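Local structure of transcriptional repressor (Vibrio fischeri, 3KV1) at residues 189-199 with 235-246. The protein probably acts as a DNA-binding transcriptional repressor of the SorC family, whose sugar-binding domain is thought to sense a carbohydrate effector. Residues are numbered along the deposited sequence; the frame is centred on the assembly and turned at random.
Sequences IGGFDFFKLDG and LSIMGALRTGVI
Phe195 lays one ring face over the helix at Ala240, with Ala240 CA 3.7 Å above the ring plane and toward its rim. The ring edge meets the carbonyl of Ser236, Phe195 CE2 lying 3.1 Å from Ser236 O. Ala240 CB touches Phe195 CZ at 3.5 Å. With chi1 at 49°, Phe195 CG sits between the backbone N and the carbonyl carbon, which turns the ring onto the helix backbone at Ser236, Gly239 and Ala240. Gly239 has no side chain, so the turn packs directly on the helix: Leu197 CA and Gly239 CA are 4.2 Å apart. CA-H...O contacts run from Gly239 CA to Leu197 O and from Thr243 CA to Gly199 O. The Arg242 chain, extended from CG to NE, passes across Leu197. Its NH1 donates to Leu197 O at 3.0 Å. The bond is nearly straight (164°) and lies in the guanidinium plane, but it meets the carbonyl from above its plane. Met238 CG covers one guanidinium face. Thr243 OG1 donates to Ala240 O. Separately, it accepts from Val245 N, an ST turn. The contact joins strand 193-196 and the type I beta turn from Lys196 to Gly199 to helix 235-242, the two axes at 98°. Val186 of strand 185-189 and Ile156 of strand 151-158 also touch Phe195, within the domain's mixed sheet.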
loop_
_atom_site.group_PDB
_atom_site.type_symbol
_atom_site.label_atom_id
_atom_site.label_comp_id
_atom_site.label_asym_id
_atom_site.label_seq_id
_atom_site.Cartn_x
_atom_site.Cartn_y
_atom_site.Cartn_z
ATOM N N ILE A 189 -6.156 19.392 7.438
ATOM C CA ILE A 189 -5.935 19.374 6.004
ATOM C C ILE A 189 -5.304 18.057 5.612
ATOM O O ILE A 189 -4.254 17.675 6.141
ATOM C CB ILE A 189 -5.100 20.581 5.538
ATOM C CG1 ILE A 189 -5.027 20.617 3.999
ATOM C CG2 ILE A 189 -3.727 20.601 6.200
ATOM C CD1 ILE A 189 -4.798 22.044 3.417
ATOM N N GLY A 190 -5.956 17.371 4.673
ATOM C CA GLY A 190 -5.485 16.113 4.122
ATOM C C GLY A 190 -5.580 14.921 5.064
ATOM O O GLY A 190 -5.254 13.771 4.685
ATOM N N GLY A 191 -6.041 15.175 6.281
ATOM C CA GLY A 191 -5.995 14.176 7.341
ATOM C C GLY A 191 -4.740 14.177 8.182
ATOM O O GLY A 191 -4.681 13.552 9.260
ATOM N N PHE A 192 -3.725 14.894 7.719
ATOM C CA PHE A 192 -2.384 14.728 8.292
ATOM C C PHE A 192 -1.838 15.899 9.086
ATOM O O PHE A 192 -0.792 15.761 9.739
ATOM C CB PHE A 192 -1.374 14.293 7.213
ATOM C CG PHE A 192 -1.368 15.173 5.971
ATOM C CD1 PHE A 192 -0.810 16.451 6.003
ATOM C CD2 PHE A 192 -1.893 14.695 4.770
ATOM C CE1 PHE A 192 -0.803 17.254 4.846
ATOM C CE2 PHE A 192 -1.862 15.466 3.601
ATOM C CZ PHE A 192 -1.318 16.754 3.651
ATOM N N ASP A 193 -2.485 17.066 9.007
ATOM C CA ASP A 193 -2.059 18.181 9.863
ATOM C C ASP A 193 -3.252 19.055 10.245
ATOM O O ASP A 193 -4.311 18.995 9.628
ATOM C CB ASP A 193 -0.921 19.025 9.249
ATOM C CG ASP A 193 0.069 19.573 10.315
ATOM O OD1 ASP A 193 -0.277 19.568 11.516
ATOM O OD2 ASP A 193 1.209 19.989 9.961
ATOM N N PHE A 194 -3.060 19.836 11.290
ATOM C CA PHE A 194 -4.172 20.451 12.009
ATOM C C PHE A 194 -3.846 21.922 12.230
ATOM O O PHE A 194 -2.671 22.289 12.393
ATOM C CB PHE A 194 -4.318 19.708 13.352
ATOM C CG PHE A 194 -4.434 18.217 13.173
ATOM C CD1 PHE A 194 -5.653 17.653 12.839
ATOM C CD2 PHE A 194 -3.311 17.398 13.245
ATOM C CE1 PHE A 194 -5.770 16.271 12.595
ATOM C CE2 PHE A 194 -3.395 16.013 12.991
ATOM C CZ PHE A 194 -4.623 15.446 12.674
ATOM N N PHE A 195 -4.867 22.765 12.248
ATOM C CA PHE A 195 -4.632 24.200 12.377
ATOM C C PHE A 195 -5.652 24.892 13.285
ATOM O O PHE A 195 -6.741 24.355 13.551
ATOM C CB PHE A 195 -4.692 24.826 10.993
ATOM C CG PHE A 195 -5.908 24.426 10.211
ATOM C CD1 PHE A 195 -5.863 23.334 9.329
ATOM C CD2 PHE A 195 -7.110 25.116 10.371
ATOM C CE1 PHE A 195 -6.978 22.946 8.618
ATOM C CE2 PHE A 195 -8.242 24.730 9.657
ATOM C CZ PHE A 195 -8.177 23.631 8.765
ATOM N N LYS A 196 -5.322 26.116 13.708
ATOM C CA LYS A 196 -6.214 26.933 14.514
ATOM C C LYS A 196 -6.987 27.872 13.612
ATOM O O LYS A 196 -6.722 27.972 12.399
ATOM C CB LYS A 196 -5.411 27.741 15.539
ATOM C CG LYS A 196 -4.449 26.890 16.317
ATOM C CD LYS A 196 -3.858 27.632 17.507
ATOM C CE LYS A 196 -3.517 29.071 17.156
ATOM N NZ LYS A 196 -3.022 29.855 18.341
ATOM N N LEU A 197 -7.961 28.552 14.190
ATOM C CA LEU A 197 -8.794 29.438 13.378
ATOM C C LEU A 197 -7.991 30.582 12.751
ATOM O O LEU A 197 -8.333 31.049 11.656
ATOM C CB LEU A 197 -9.990 29.953 14.182
ATOM C CG LEU A 197 -10.947 30.905 13.453
ATOM C CD1 LEU A 197 -11.586 30.285 12.228
ATOM C CD2 LEU A 197 -12.018 31.385 14.454
ATOM N N ASP A 198 -6.902 30.986 13.411
ATOM C CA ASP A 198 -6.049 32.060 12.898
ATOM C C ASP A 198 -4.993 31.571 11.879
ATOM O O ASP A 198 -4.201 32.370 11.363
ATOM C CB ASP A 198 -5.403 32.883 14.038
ATOM C CG ASP A 198 -4.351 32.113 14.818
ATOM O OD1 ASP A 198 -3.994 30.968 14.454
ATOM O OD2 ASP A 198 -3.854 32.662 15.817
ATOM N N GLY A 199 -4.990 30.269 11.586
ATOM C CA GLY A 199 -4.134 29.734 10.541
ATOM C C GLY A 199 -2.747 29.324 11.003
ATOM O O GLY A 199 -1.927 28.871 10.211
ATOM N N LEU A 235 -15.831 27.660 9.439
ATOM C CA LEU A 235 -14.700 28.013 10.311
ATOM C C LEU A 235 -13.424 27.211 10.000
ATOM O O LEU A 235 -12.289 27.749 10.021
ATOM C CB LEU A 235 -15.076 27.854 11.780
ATOM C CG LEU A 235 -16.135 28.822 12.305
ATOM C CD1 LEU A 235 -16.010 28.879 13.821
ATOM C CD2 LEU A 235 -15.968 30.221 11.706
ATOM N N SER A 236 -13.582 25.916 9.734
ATOM C CA SER A 236 -12.437 25.093 9.361
ATOM C C SER A 236 -11.827 25.545 8.050
ATOM O O SER A 236 -10.605 25.534 7.892
ATOM C CB SER A 236 -12.856 23.622 9.245
ATOM O OG SER A 236 -13.426 23.207 10.481
ATOM N N ILE A 237 -12.677 25.911 7.097
ATOM C CA ILE A 237 -12.194 26.311 5.779
ATOM C C ILE A 237 -11.443 27.638 5.919
ATOM O O ILE A 237 -10.388 27.824 5.281
ATOM C CB ILE A 237 -13.329 26.462 4.747
ATOM C CG1 ILE A 237 -14.047 25.115 4.570
ATOM C CG2 ILE A 237 -12.766 26.940 3.408
ATOM C CD1 ILE A 237 -15.409 25.236 3.823
HETATM N N MSE A 238 -11.965 28.521 6.773
HETATM C CA MSE A 238 -11.321 29.808 7.041
HETATM C C MSE A 238 -9.949 29.600 7.663
HETATM O O MSE A 238 -8.966 30.200 7.225
HETATM C CB MSE A 238 -12.184 30.701 7.936
HETATM C CG MSE A 238 -11.732 32.169 7.926
HETATM SE SE MSE A 238 -12.119 33.073 6.189
HETATM C CE MSE A 238 -11.167 34.779 6.489
ATOM N N GLY A 239 -9.879 28.743 8.680
ATOM C CA GLY A 239 -8.611 28.388 9.316
ATOM C C GLY A 239 -7.600 27.886 8.289
ATOM O O GLY A 239 -6.427 28.282 8.286
ATOM N N ALA A 240 -8.056 26.996 7.415
ATOM C CA ALA A 240 -7.184 26.421 6.408
ATOM C C ALA A 240 -6.652 27.483 5.437
ATOM O O ALA A 240 -5.474 27.476 5.112
ATOM C CB ALA A 240 -7.916 25.298 5.648
ATOM N N LEU A 241 -7.530 28.376 4.980
ATOM C CA LEU A 241 -7.092 29.454 4.106
ATOM C C LEU A 241 -6.065 30.325 4.805
ATOM O O LEU A 241 -5.099 30.749 4.184
ATOM C CB LEU A 241 -8.275 30.286 3.625
ATOM C CG LEU A 241 -9.080 29.571 2.544
ATOM C CD1 LEU A 241 -10.389 30.340 2.387
ATOM C CD2 LEU A 241 -8.321 29.458 1.214
ATOM N N ARG A 242 -6.240 30.533 6.105
ATOM C CA ARG A 242 -5.312 31.391 6.835
ATOM C C ARG A 242 -3.913 30.806 6.971
ATOM O O ARG A 242 -2.973 31.567 7.230
ATOM C CB ARG A 242 -5.899 31.820 8.195
ATOM C CG ARG A 242 -7.033 32.815 7.960
ATOM C CD ARG A 242 -7.692 33.167 9.267
ATOM N NE ARG A 242 -8.717 34.212 9.109
ATOM C CZ ARG A 242 -9.752 34.352 9.926
ATOM N NH1 ARG A 242 -9.901 33.522 10.956
ATOM N NH2 ARG A 242 -10.641 35.326 9.726
ATOM N N THR A 243 -3.745 29.490 6.756
ATOM C CA THR A 243 -2.406 28.904 6.884
ATOM C C THR A 243 -1.528 29.374 5.757
ATOM O O THR A 243 -0.313 29.292 5.850
ATOM C CB THR A 243 -2.391 27.372 6.749
ATOM O OG1 THR A 243 -2.831 27.016 5.429
ATOM C CG2 THR A 243 -3.265 26.736 7.794
ATOM N N GLY A 244 -2.151 29.806 4.670
ATOM C CA GLY A 244 -1.440 30.281 3.494
ATOM C C GLY A 244 -1.013 29.190 2.517
ATOM O O GLY A 244 -0.400 29.480 1.484
ATOM N N VAL A 245 -1.302 27.927 2.818
ATOM C CA VAL A 245 -0.758 26.886 1.933
ATOM C C VAL A 245 -1.600 26.561 0.717
ATOM O O VAL A 245 -1.118 25.847 -0.195
ATOM C CB VAL A 245 -0.427 25.583 2.676
ATOM C CG1 VAL A 245 0.478 25.858 3.877
ATOM C CG2 VAL A 245 -1.699 24.898 3.118
ATOM N N ILE A 246 -2.835 27.043 0.678
ATOM C CA ILE A 246 -3.751 26.620 -0.385
ATOM C C ILE A 246 -3.574 27.433 -1.653
ATOM O O ILE A 246 -3.484 28.673 -1.584
ATOM C CB ILE A 246 -5.187 26.712 0.088
ATOM C CG1 ILE A 246 -5.388 25.741 1.244
ATOM C CG2 ILE A 246 -6.150 26.352 -1.052
ATOM C CD1 ILE A 246 -6.779 25.865 1.858
#